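Long-range contacts in alpha-fucosidase (Bifidobacterium bifidum, PDB 2EAB), which probably hydrolyses alpha-1,2-linked L-fucose residues from glycans, this chain being the catalytic region of a longer, membrane-associated protein: residues 201-206 with 272-277; 248-253 with 266-271; 473-478 with 532-537; 465-470 with 477-482. One frame throughout, in Å; residues are numbered along the deposited sequence.

The four contacts form two pairs at distant parts of the chain. Contacts 1 and 2, with centres about 5 Å apart, are nested along the sequence in the N-terminal beta domain and share one interface, formed by side chains packed between two sheets; within one of those sheets V268 N probably hydrogen-bonds F205 O (2.8 Å). Contacts 3 and 4, centres about 9 Å apart, lie in the helical catalytic domain, share E477 and G478, and are tied together by Y481 OH and L534 O at 2.8 Å. Between the pairs, contacts 1 and 3 are about 54 Å apart, centre to centre. All four lie away from the calcium site of G57, E77, S386 and L393.

Contact 1. Residues 201-206 with 272-277; sequences GKLNFN and KAVTLY
The phenyl ring of F205 meets the 272-277 strand along its edge rather than over a face: V274 CG2 lies in the ring plane, 3.6 Å from F205 CZ, and L276 CD1 approaches near that plane, 4.1 Å from the same CZ. L203 CG, from the ring's own strand, is also at the edge and in plane. The ring reaches its place because F205 CG sits between the backbone N and the carbonyl carbon (chi1 66°), and its rim then slides past V274 and L276 in the opposite direction.

L203 supplies the second half of the contact. Its CD2 methyl closes on V274 CG2 at 3.8 Å, the two side chains meeting at a slant, and it also rests against the K272 backbone, 3.6 Å from K272 O. V274 is wedged between an aliphatic branch and an aromatic edge, its two methyls dividing the work: CG1 faces L203, whereas CG2 is shared by L203 and F205. N204 ND2 bonds back to G201 O (3.2 Å), linking the start of the strand to the residues leading into it, while its OD1 takes D270 N.

The axes of strands 203-206 and 273-277 approach to 8.5 Å at 33°, and the strands belong to different sheets. L195 of strand 190-197 and V268 touch both F205 and V274, and L250 touches V274. K202 and L203 both face A271, forming a classic beta bulge where strand 203-208 begins. Face-to-face packing of two antiparallel sheets through interlocking apolar side chains is characteristic of the beta-sandwich N-terminal domain of this glycoside hydrolase family.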
loop_
_atom_site.group_PDB
_atom_site.type_symbol
_atom_site.label_atom_id
_atom_site.label_comp_id
_atom_site.label_asym_id
_atom_site.label_seq_id
_atom_site.Cartn_x
_atom_site.Cartn_y
_atom_site.Cartn_z
ATOM N N GLY A 201 25.617 -11.906 -36.093
ATOM C CA GLY A 201 24.873 -11.306 -37.199
ATOM C C GLY A 201 23.368 -11.516 -37.158
ATOM O O GLY A 201 22.641 -10.971 -37.992
ATOM N N LYS A 202 22.895 -12.295 -36.187
ATOM C CA LYS A 202 21.480 -12.669 -36.124
ATOM C C LYS A 202 20.609 -11.754 -35.261
ATOM O O LYS A 202 19.382 -11.887 -35.266
ATOM C CB LYS A 202 21.317 -14.135 -35.697
ATOM C CG LYS A 202 21.822 -15.159 -36.727
ATOM C CD LYS A 202 21.218 -14.958 -38.122
ATOM C CE LYS A 202 19.728 -15.273 -38.162
ATOM N NZ LYS A 202 19.144 -15.017 -39.507
ATOM N N LEU A 203 21.228 -10.839 -34.521
ATOM C CA LEU A 203 20.446 -9.875 -33.749
ATOM C C LEU A 203 20.064 -8.687 -34.628
ATOM O O LEU A 203 20.892 -7.831 -34.948
ATOM C CB LEU A 203 21.173 -9.440 -32.473
ATOM C CG LEU A 203 20.342 -8.680 -31.426
ATOM C CD1 LEU A 203 19.126 -9.486 -30.960
ATOM C CD2 LEU A 203 21.217 -8.302 -30.247
ATOM N N ASN A 204 18.797 -8.676 -35.032
ATOM C CA ASN A 204 18.237 -7.658 -35.907
ATOM C C ASN A 204 16.886 -7.220 -35.366
ATOM O O ASN A 204 15.980 -8.042 -35.214
ATOM C CB ASN A 204 18.070 -8.208 -37.327
ATOM C CG ASN A 204 19.384 -8.644 -37.941
ATOM O OD1 ASN A 204 20.140 -7.827 -38.455
ATOM N ND2 ASN A 204 19.658 -9.942 -37.890
ATOM N N PHE A 205 16.756 -5.933 -35.058
ATOM C CA PHE A 205 15.495 -5.409 -34.538
ATOM C C PHE A 205 15.375 -3.898 -34.669
ATOM O O PHE A 205 16.369 -3.188 -34.802
ATOM C CB PHE A 205 15.270 -5.835 -33.074
ATOM C CG PHE A 205 16.252 -5.237 -32.110
ATOM C CD1 PHE A 205 15.996 -4.006 -31.515
ATOM C CD2 PHE A 205 17.428 -5.905 -31.792
ATOM C CE1 PHE A 205 16.901 -3.444 -30.629
ATOM C CE2 PHE A 205 18.340 -5.353 -30.901
ATOM C CZ PHE A 205 18.073 -4.117 -30.318
ATOM N N ASN A 206 14.131 -3.433 -34.627
ATOM C CA ASN A 206 13.812 -2.021 -34.597
ATOM C C ASN A 206 13.320 -1.667 -33.198
ATOM O O ASN A 206 12.450 -2.351 -32.655
ATOM C CB ASN A 206 12.737 -1.725 -35.645
ATOM C CG ASN A 206 12.277 -0.288 -35.629
ATOM O OD1 ASN A 206 11.505 0.120 -34.758
ATOM N ND2 ASN A 206 12.726 0.487 -36.609
ATOM N N LYS A 272 25.136 -9.226 -32.463
ATOM C CA LYS A 272 25.050 -10.462 -31.697
ATOM C C LYS A 272 24.478 -10.191 -30.306
ATOM O O LYS A 272 23.654 -10.957 -29.808
ATOM C CB LYS A 272 26.420 -11.139 -31.593
ATOM C CG LYS A 272 26.354 -12.577 -31.096
ATOM C CD LYS A 272 27.739 -13.171 -30.899
ATOM C CE LYS A 272 27.644 -14.616 -30.440
ATOM N NZ LYS A 272 28.984 -15.212 -30.167
ATOM N N ALA A 273 24.928 -9.100 -29.688
ATOM C CA ALA A 273 24.458 -8.698 -28.363
ATOM C C ALA A 273 24.435 -7.181 -28.236
ATOM O O ALA A 273 25.338 -6.490 -28.715
ATOM C CB ALA A 273 25.328 -9.307 -27.281
ATOM N N VAL A 274 23.388 -6.671 -27.592
ATOM C CA VAL A 274 23.229 -5.234 -27.372
ATOM C C VAL A 274 22.696 -4.955 -25.966
ATOM O O VAL A 274 21.985 -5.777 -25.385
ATOM C CB VAL A 274 22.281 -4.565 -28.420
ATOM C CG1 VAL A 274 22.797 -4.748 -29.843
ATOM C CG2 VAL A 274 20.864 -5.095 -28.305
ATOM N N THR A 275 23.054 -3.793 -25.429
ATOM C CA THR A 275 22.453 -3.296 -24.195
ATOM C C THR A 275 21.740 -1.985 -24.487
ATOM O O THR A 275 22.319 -1.070 -25.079
ATOM C CB THR A 275 23.498 -3.082 -23.080
ATOM O OG1 THR A 275 24.282 -4.270 -22.925
ATOM C CG2 THR A 275 22.818 -2.751 -21.744
ATOM N N LEU A 276 20.474 -1.919 -24.089
ATOM C CA LEU A 276 19.693 -0.694 -24.160
ATOM C C LEU A 276 19.640 -0.068 -22.778
ATOM O O LEU A 276 19.363 -0.752 -21.793
ATOM C CB LEU A 276 18.273 -0.986 -24.641
ATOM C CG LEU A 276 17.974 -1.015 -26.145
ATOM C CD1 LEU A 276 18.911 -1.921 -26.940
ATOM C CD2 LEU A 276 16.525 -1.410 -26.371
ATOM N N TYR A 277 19.929 1.226 -22.715
ATOM C CA TYR A 277 19.756 2.003 -21.497
ATOM C C TYR A 277 18.599 2.964 -21.709
ATOM O O TYR A 277 18.605 3.768 -22.648
ATOM C CB TYR A 277 21.037 2.753 -21.143
ATOM C CG TYR A 277 22.186 1.830 -20.812
ATOM C CD1 TYR A 277 22.303 1.259 -19.541
ATOM C CD2 TYR A 277 23.145 1.510 -21.772
ATOM C CE1 TYR A 277 23.352 0.399 -19.233
ATOM C CE2 TYR A 277 24.198 0.651 -21.471
ATOM C CZ TYR A 277 24.295 0.105 -20.200
ATOM O OH TYR A 277 25.331 -0.747 -19.900
#

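Contact 2. Residues 248-253 with 266-271; sequences VVLDNG and LKVSDA
V248, V268 and L250 carry most of the buried surface, and their methyl groups meet between two strands of different sheets. V248 uses both branches: CG1 meets V268 CG2 at 3.7 Å, while CG2 reaches L266 CD2 at 3.8 Å. With CG1 anti to the backbone N (chi1 -177°), CG1 is turned to V268 and CG2 to L266. V268 is split in the same way, giving CG2 to V248 and CG1 to L250 CD2 at 4.0 Å.

L250 slides past V268 in the opposite direction, and its CD2 continues to A271 CB, 4.2 Å away, where the chain has turned the corner at D270. The backbones stay well apart: the axes of strands 248-250 and 266-269 approach to 9.6 Å and run nearly parallel, at 15°. L257 of strand 256-259 touches V248, L266 and V268 as well, and L276 and V274 cover V248 and L250 from the neighbouring strand.

The closest contacts are all between methyl carbons, so cohesion here depends on the fit of hydrocarbon surfaces and on the exclusion of water; none of the contacts between the two segments is polar, and backbone bonds lie within the sheets.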
loop_
_atom_site.group_PDB
_atom_site.type_symbol
_atom_site.label_atom_id
_atom_site.label_comp_id
_atom_site.label_asym_id
_atom_site.label_seq_id
_atom_site.Cartn_x
_atom_site.Cartn_y
_atom_site.Cartn_z
ATOM N N VAL A 248 21.296 2.909 -27.378
ATOM C CA VAL A 248 21.572 1.560 -27.868
ATOM C C VAL A 248 23.081 1.342 -27.973
ATOM O O VAL A 248 23.766 2.036 -28.732
ATOM C CB VAL A 248 20.892 1.310 -29.241
ATOM C CG1 VAL A 248 21.132 -0.114 -29.711
ATOM C CG2 VAL A 248 19.396 1.588 -29.158
ATOM N N VAL A 249 23.592 0.384 -27.202
ATOM C CA VAL A 249 25.029 0.109 -27.160
ATOM C C VAL A 249 25.337 -1.290 -27.702
ATOM O O VAL A 249 24.986 -2.299 -27.087
ATOM C CB VAL A 249 25.614 0.281 -25.728
ATOM C CG1 VAL A 249 27.135 0.133 -25.737
ATOM C CG2 VAL A 249 25.222 1.634 -25.143
ATOM N N LEU A 250 25.994 -1.333 -28.860
ATOM C CA LEU A 250 26.399 -2.590 -29.488
ATOM C C LEU A 250 27.626 -3.163 -28.792
ATOM O O LEU A 250 28.576 -2.432 -28.508
ATOM C CB LEU A 250 26.732 -2.373 -30.969
ATOM C CG LEU A 250 25.718 -1.744 -31.928
ATOM C CD1 LEU A 250 26.405 -1.375 -33.234
ATOM C CD2 LEU A 250 24.547 -2.671 -32.191
ATOM N N ASP A 251 27.605 -4.469 -28.527
ATOM C CA ASP A 251 28.778 -5.170 -28.000
ATOM C C ASP A 251 29.946 -5.081 -28.974
ATOM O O ASP A 251 29.782 -5.344 -30.167
ATOM C CB ASP A 251 28.459 -6.640 -27.729
ATOM C CG ASP A 251 27.934 -6.881 -26.329
ATOM O OD1 ASP A 251 27.367 -5.948 -25.720
ATOM O OD2 ASP A 251 28.086 -8.017 -25.838
ATOM N N ASN A 252 31.112 -4.699 -28.452
ATOM C CA ASN A 252 32.368 -4.646 -29.216
ATOM C C ASN A 252 32.284 -3.818 -30.504
ATOM O O ASN A 252 33.129 -3.951 -31.394
ATOM C CB ASN A 252 32.877 -6.065 -29.522
ATOM C CG ASN A 252 32.895 -6.963 -28.294
ATOM O OD1 ASN A 252 33.527 -6.649 -27.284
ATOM N ND2 ASN A 252 32.203 -8.096 -28.382
ATOM N N GLY A 253 31.261 -2.969 -30.594
ATOM C CA GLY A 253 30.979 -2.202 -31.807
ATOM C C GLY A 253 30.586 -3.085 -32.980
ATOM O O GLY A 253 30.631 -2.653 -34.135
ATOM N N LEU A 266 15.120 3.337 -33.970
ATOM C CA LEU A 266 16.514 2.993 -34.194
ATOM C C LEU A 266 16.575 1.550 -34.677
ATOM O O LEU A 266 15.859 0.686 -34.165
ATOM C CB LEU A 266 17.296 3.176 -32.893
ATOM C CG LEU A 266 18.691 3.806 -32.824
ATOM C CD1 LEU A 266 19.014 4.733 -33.989
ATOM C CD2 LEU A 266 18.838 4.546 -31.500
ATOM N N LYS A 267 17.415 1.301 -35.678
ATOM C CA LYS A 267 17.538 -0.023 -36.278
ATOM C C LYS A 267 18.875 -0.656 -35.916
ATOM O O LYS A 267 19.935 -0.066 -36.141
ATOM C CB LYS A 267 17.387 0.066 -37.801
ATOM C CG LYS A 267 17.347 -1.280 -38.519
ATOM C CD LYS A 267 17.399 -1.089 -40.027
ATOM C CE LYS A 267 17.238 -2.408 -40.760
ATOM N NZ LYS A 267 17.314 -2.227 -42.235
ATOM N N VAL A 268 18.809 -1.855 -35.343
ATOM C CA VAL A 268 19.991 -2.662 -35.062
ATOM C C VAL A 268 20.047 -3.775 -36.098
ATOM O O VAL A 268 19.083 -4.524 -36.267
ATOM C CB VAL A 268 19.950 -3.261 -33.631
ATOM C CG1 VAL A 268 21.101 -4.238 -33.409
ATOM C CG2 VAL A 268 19.989 -2.152 -32.591
ATOM N N SER A 269 21.173 -3.867 -36.800
ATOM C CA SER A 269 21.361 -4.894 -37.818
ATOM C C SER A 269 22.708 -5.590 -37.664
ATOM O O SER A 269 23.698 -4.967 -37.278
ATOM C CB SER A 269 21.229 -4.293 -39.219
ATOM O OG SER A 269 22.227 -3.315 -39.441
ATOM N N ASP A 270 22.720 -6.891 -37.954
ATOM C CA ASP A 270 23.946 -7.701 -38.011
ATOM C C ASP A 270 24.725 -7.744 -36.693
ATOM O O ASP A 270 25.956 -7.862 -36.686
ATOM C CB ASP A 270 24.851 -7.232 -39.162
ATOM C CG ASP A 270 24.091 -7.046 -40.464
ATOM O OD1 ASP A 270 23.366 -7.978 -40.871
ATOM O OD2 ASP A 270 24.223 -5.966 -41.079
ATOM N N ALA A 271 24.001 -7.658 -35.580
ATOM C CA ALA A 271 24.618 -7.685 -34.260
ATOM C C ALA A 271 24.534 -9.077 -33.641
ATOM O O ALA A 271 23.945 -9.993 -34.223
ATOM C CB ALA A 271 23.965 -6.649 -33.351
#

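Contact 3. Residues 473-478 with 532-537; sequences TPIGEG and YALLKE
A533 opens the contact, its CB lying 3.5 Å from I475 O and close to I475 CG2. One residue on, L534 sets CD2 beside I475 CG2 at 3.8 Å, the two side chains running the same way. G476 CA comes to A533 O at 3.2 Å in a CA-H...O contact. G476 is the third residue of a type II turn from P474 to E477, and a CB here would lie tight against A533 O and be jammed against the carbonyl O of I475.

K536 stretches out fully, passing its CD and CE over G476 O before NZ forms a salt bridge with E477 OE2 at 2.7 Å, using the syn lone pair of that oxygen. E477 bends at chi2 (-52°) to come back to the lysine, and a water joins E477 OE1 to the same NZ. D601 is a second acidic partner of K536.

E537 points CG anti to its backbone N (chi1 177°) and brings its carboxylate to the backbone N-H groups of G476 and G478. OE1 accepts G476 N at 2.9 Å (148°) through the anti lone pair and G478 N in a weak bond at 3.0 Å; R456 adds a salt bridge to OE1, which probably favours the ionised form. With an alanine here, R456 would probably be left without its charged mate, and G476 N and G478 N without their acceptor.

The 473-478 loop rides on helix 525-546, with V452 of helix 452-463 touching both I475 and L534, while helix 507-520 packs against L534 and L535 and helix 577-596 against Y532 and L535.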
loop_
_atom_site.group_PDB
_atom_site.type_symbol
_atom_site.label_atom_id
_atom_site.label_comp_id
_atom_site.label_asym_id
_atom_site.label_seq_id
_atom_site.Cartn_x
_atom_site.Cartn_y
_atom_site.Cartn_z
ATOM N N THR A 473 4.546 28.455 8.248
ATOM C CA THR A 473 4.170 27.768 9.491
ATOM C C THR A 473 4.509 26.277 9.383
ATOM O O THR A 473 3.919 25.571 8.561
ATOM C CB THR A 473 2.667 27.977 9.808
ATOM O OG1 THR A 473 2.417 29.373 9.989
ATOM C CG2 THR A 473 2.253 27.242 11.076
ATOM N N PRO A 474 5.469 25.788 10.197
ATOM C CA PRO A 474 5.888 24.390 10.059
ATOM C C PRO A 474 4.762 23.399 10.302
ATOM O O PRO A 474 3.806 23.694 11.018
ATOM C CB PRO A 474 6.958 24.228 11.146
ATOM C CG PRO A 474 7.448 25.607 11.406
ATOM C CD PRO A 474 6.238 26.483 11.246
ATOM N N ILE A 475 4.890 22.223 9.698
ATOM C CA ILE A 475 4.002 21.118 10.006
ATOM C C ILE A 475 4.013 20.929 11.520
ATOM O O ILE A 475 5.085 20.876 12.146
ATOM C CB ILE A 475 4.451 19.827 9.309
ATOM C CG1 ILE A 475 4.373 19.989 7.786
ATOM C CG2 ILE A 475 3.592 18.652 9.765
ATOM C CD1 ILE A 475 4.999 18.855 7.007
ATOM N N GLY A 476 2.824 20.849 12.107
ATOM C CA GLY A 476 2.697 20.725 13.554
ATOM C C GLY A 476 2.191 21.984 14.223
ATOM O O GLY A 476 1.592 21.919 15.296
ATOM N N GLU A 477 2.430 23.128 13.583
ATOM C CA GLU A 477 2.134 24.434 14.175
ATOM C C GLU A 477 0.930 25.124 13.546
ATOM O O GLU A 477 0.532 26.206 13.983
ATOM C CB GLU A 477 3.363 25.349 14.096
ATOM C CG GLU A 477 4.636 24.740 14.674
ATOM C CD GLU A 477 4.444 24.199 16.071
ATOM O OE1 GLU A 477 4.020 24.970 16.957
ATOM O OE2 GLU A 477 4.718 22.999 16.286
ATOM N N GLY A 478 0.344 24.494 12.534
ATOM C CA GLY A 478 -0.845 25.028 11.877
ATOM C C GLY A 478 -2.126 24.600 12.567
ATOM O O GLY A 478 -2.098 23.876 13.565
ATOM N N TYR A 532 5.530 12.977 14.935
ATOM C CA TYR A 532 4.967 13.822 15.976
ATOM C C TYR A 532 4.405 15.121 15.400
ATOM O O TYR A 532 3.302 15.527 15.755
ATOM C CB TYR A 532 5.979 14.128 17.089
ATOM C CG TYR A 532 5.430 15.124 18.085
ATOM C CD1 TYR A 532 4.421 14.760 18.972
ATOM C CD2 TYR A 532 5.892 16.441 18.117
ATOM C CE1 TYR A 532 3.887 15.670 19.871
ATOM C CE2 TYR A 532 5.366 17.364 19.027
ATOM C CZ TYR A 532 4.367 16.966 19.899
ATOM O OH TYR A 532 3.826 17.852 20.800
ATOM N N ALA A 533 5.172 15.779 14.534
ATOM C CA ALA A 533 4.708 17.021 13.924
ATOM C C ALA A 533 3.372 16.814 13.197
ATOM O O ALA A 533 2.437 17.590 13.379
ATOM C CB ALA A 533 5.768 17.600 12.988
ATOM N N LEU A 534 3.278 15.753 12.402
ATOM C CA LEU A 534 2.038 15.448 11.683
ATOM C C LEU A 534 0.874 15.170 12.622
ATOM O O LEU A 534 -0.234 15.678 12.423
ATOM C CB LEU A 534 2.236 14.259 10.746
ATOM C CG LEU A 534 3.052 14.528 9.480
ATOM C CD1 LEU A 534 3.536 13.228 8.859
ATOM C CD2 LEU A 534 2.246 15.338 8.470
ATOM N N LEU A 535 1.138 14.356 13.642
ATOM C CA LEU A 535 0.101 13.965 14.593
ATOM C C LEU A 535 -0.361 15.127 15.451
ATOM O O LEU A 535 -1.541 15.222 15.771
ATOM C CB LEU A 535 0.581 12.815 15.477
ATOM C CG LEU A 535 0.592 11.446 14.796
ATOM C CD1 LEU A 535 1.462 10.477 15.564
ATOM C CD2 LEU A 535 -0.825 10.899 14.652
ATOM N N LYS A 536 0.574 15.997 15.820
ATOM C CA LYS A 536 0.266 17.160 16.642
ATOM C C LYS A 536 -0.770 18.041 15.941
ATOM O O LYS A 536 -1.781 18.422 16.537
ATOM C CB LYS A 536 1.542 17.955 16.910
ATOM C CG LYS A 536 1.350 19.235 17.706
ATOM C CD LYS A 536 2.676 19.978 17.841
ATOM C CE LYS A 536 2.492 21.324 18.527
ATOM N NZ LYS A 536 3.781 22.061 18.685
ATOM N N GLU A 537 -0.528 18.356 14.671
ATOM C CA GLU A 537 -1.419 19.256 13.958
ATOM C C GLU A 537 -2.758 18.597 13.609
ATOM O O GLU A 537 -3.788 19.257 13.684
ATOM C CB GLU A 537 -0.745 19.859 12.722
ATOM C CG GLU A 537 -1.661 20.753 11.904
ATOM C CD GLU A 537 -0.936 21.691 10.953
ATOM O OE1 GLU A 537 0.306 21.855 11.038
ATOM O OE2 GLU A 537 -1.632 22.297 10.121
HETATM O O HOH W 1 3.529 24.598 19.839
#

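Contact 4. Residues 465-470 with 477-482; sequences AETTNP and EGEGYM
T467 meets the 477-482 segment through its OG1, and its side chain can be traced outward from CB, which lies 4.0 Å from E479 N. The OG1 branch does the bonding: it accepts E479 N at 2.9 Å in a nearly straight bond (168°). The same oxygen donates to a water at 2.7 Å. That water gives its hydrogens to A465 O and G480 O, tying three oxygens across the two segments. The CG2 branch rests on G478 CA at 3.8 Å. Placing OG1 anti to the carbonyl carbon (chi1 -61°) turns it to the loop.

E479 touches the 465-470 segment too: its CG lies 3.3 Å from E466 O and its CB packs 4.1 Å from A465 CB. Bent at chi2, it carries its carboxylate away to Y545, whose OH bonds to OE1. Replacing T467 with a valine would probably leave E479 N without its acceptor and the water without its donor.

G478 lies against T467, its CA 3.5 Å from T467 OG1, and a side chain there would collide with OG1. Thus one hydroxyl and one shared water bind E479 N, A465 O and G480 O where no backbone-to-backbone bond joins the two segments.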
loop_
_atom_site.group_PDB
_atom_site.type_symbol
_atom_site.label_atom_id
_atom_site.label_comp_id
_atom_site.label_asym_id
_atom_site.label_seq_id
_atom_site.Cartn_x
_atom_site.Cartn_y
_atom_site.Cartn_z
ATOM N N ALA A 465 -10.824 26.065 9.805
ATOM C CA ALA A 465 -9.518 26.023 10.452
ATOM C C ALA A 465 -8.504 26.727 9.559
ATOM O O ALA A 465 -7.969 26.126 8.621
ATOM C CB ALA A 465 -9.100 24.583 10.721
ATOM N N GLU A 466 -8.267 28.009 9.837
ATOM C CA GLU A 466 -7.350 28.806 9.028
ATOM C C GLU A 466 -5.986 28.930 9.689
ATOM O O GLU A 466 -5.873 29.440 10.804
ATOM C CB GLU A 466 -7.907 30.207 8.722
ATOM C CG GLU A 466 -6.869 31.087 7.997
ATOM C CD GLU A 466 -7.437 32.324 7.329
ATOM O OE1 GLU A 466 -8.537 32.774 7.710
ATOM O OE2 GLU A 466 -6.760 32.856 6.421
ATOM N N THR A 467 -4.963 28.457 8.988
ATOM C CA THR A 467 -3.584 28.677 9.395
ATOM C C THR A 467 -3.105 30.011 8.832
ATOM O O THR A 467 -3.156 30.235 7.621
ATOM C CB THR A 467 -2.666 27.545 8.896
ATOM O OG1 THR A 467 -3.094 26.302 9.464
ATOM C CG2 THR A 467 -1.209 27.796 9.292
ATOM N N THR A 468 -2.666 30.901 9.719
ATOM C CA THR A 468 -2.054 32.162 9.313
ATOM C C THR A 468 -0.613 31.896 8.884
ATOM O O THR A 468 0.047 31.007 9.431
ATOM C CB THR A 468 -2.090 33.197 10.451
ATOM O OG1 THR A 468 -1.402 32.676 11.591
ATOM C CG2 THR A 468 -3.522 33.503 10.841
ATOM N N ASN A 469 -0.136 32.660 7.900
ATOM C CA ASN A 469 1.187 32.444 7.302
ATOM C C ASN A 469 1.412 30.966 6.957
ATOM O O ASN A 469 2.398 30.367 7.406
ATOM C CB ASN A 469 2.301 32.956 8.232
ATOM C CG ASN A 469 2.102 34.405 8.648
ATOM O OD1 ASN A 469 2.061 35.304 7.809
ATOM N ND2 ASN A 469 1.984 34.635 9.950
ATOM N N PRO A 470 0.491 30.369 6.169
ATOM C CA PRO A 470 0.512 28.920 5.938
ATOM C C PRO A 470 1.773 28.398 5.248
ATOM O O PRO A 470 2.138 27.237 5.441
ATOM C CB PRO A 470 -0.722 28.683 5.058
ATOM C CG PRO A 470 -1.005 29.997 4.427
ATOM C CD PRO A 470 -0.629 31.011 5.452
ATOM N N GLU A 477 2.430 23.128 13.583
ATOM C CA GLU A 477 2.134 24.434 14.175
ATOM C C GLU A 477 0.930 25.124 13.546
ATOM O O GLU A 477 0.532 26.206 13.983
ATOM C CB GLU A 477 3.363 25.349 14.096
ATOM C CG GLU A 477 4.636 24.740 14.674
ATOM C CD GLU A 477 4.444 24.199 16.071
ATOM O OE1 GLU A 477 4.020 24.970 16.957
ATOM O OE2 GLU A 477 4.718 22.999 16.286
ATOM N N GLY A 478 0.344 24.494 12.534
ATOM C CA GLY A 478 -0.845 25.028 11.877
ATOM C C GLY A 478 -2.126 24.600 12.567
ATOM O O GLY A 478 -2.098 23.876 13.565
ATOM N N GLU A 479 -3.253 25.055 12.029
ATOM C CA GLU A 479 -4.561 24.771 12.617
ATOM C C GLU A 479 -5.155 23.437 12.179
ATOM O O GLU A 479 -6.151 22.984 12.743
ATOM C CB GLU A 479 -5.536 25.910 12.329
ATOM C CG GLU A 479 -5.198 27.181 13.076
ATOM C CD GLU A 479 -5.168 26.961 14.577
ATOM O OE1 GLU A 479 -6.201 26.543 15.145
ATOM O OE2 GLU A 479 -4.102 27.191 15.186
ATOM N N GLY A 480 -4.539 22.806 11.183
ATOM C CA GLY A 480 -5.030 21.529 10.699
ATOM C C GLY A 480 -5.008 21.405 9.196
ATOM O O GLY A 480 -5.084 22.392 8.465
ATOM N N TYR A 481 -4.908 20.162 8.742
ATOM C CA TYR A 481 -4.951 19.838 7.327
ATOM C C TYR A 481 -5.983 18.734 7.125
ATOM O O TYR A 481 -6.050 17.774 7.896
ATOM C CB TYR A 481 -3.556 19.457 6.789
ATOM C CG TYR A 481 -2.849 18.378 7.581
ATOM C CD1 TYR A 481 -2.784 17.075 7.105
ATOM C CD2 TYR A 481 -2.252 18.662 8.813
ATOM C CE1 TYR A 481 -2.147 16.080 7.832
ATOM C CE2 TYR A 481 -1.617 17.677 9.552
ATOM C CZ TYR A 481 -1.571 16.387 9.056
ATOM O OH TYR A 481 -0.945 15.396 9.777
ATOM N N MET A 482 -6.805 18.910 6.100
ATOM C CA MET A 482 -7.906 18.016 5.817
ATOM C C MET A 482 -7.742 17.462 4.407
ATOM O O MET A 482 -7.404 18.197 3.482
ATOM C CB MET A 482 -9.226 18.782 5.943
ATOM C CG MET A 482 -10.463 17.937 5.709
ATOM S SD MET A 482 -11.962 18.936 5.666
ATOM C CE MET A 482 -12.820 18.401 7.152
HETATM O O HOH W 2 -5.355 25.158 8.641
#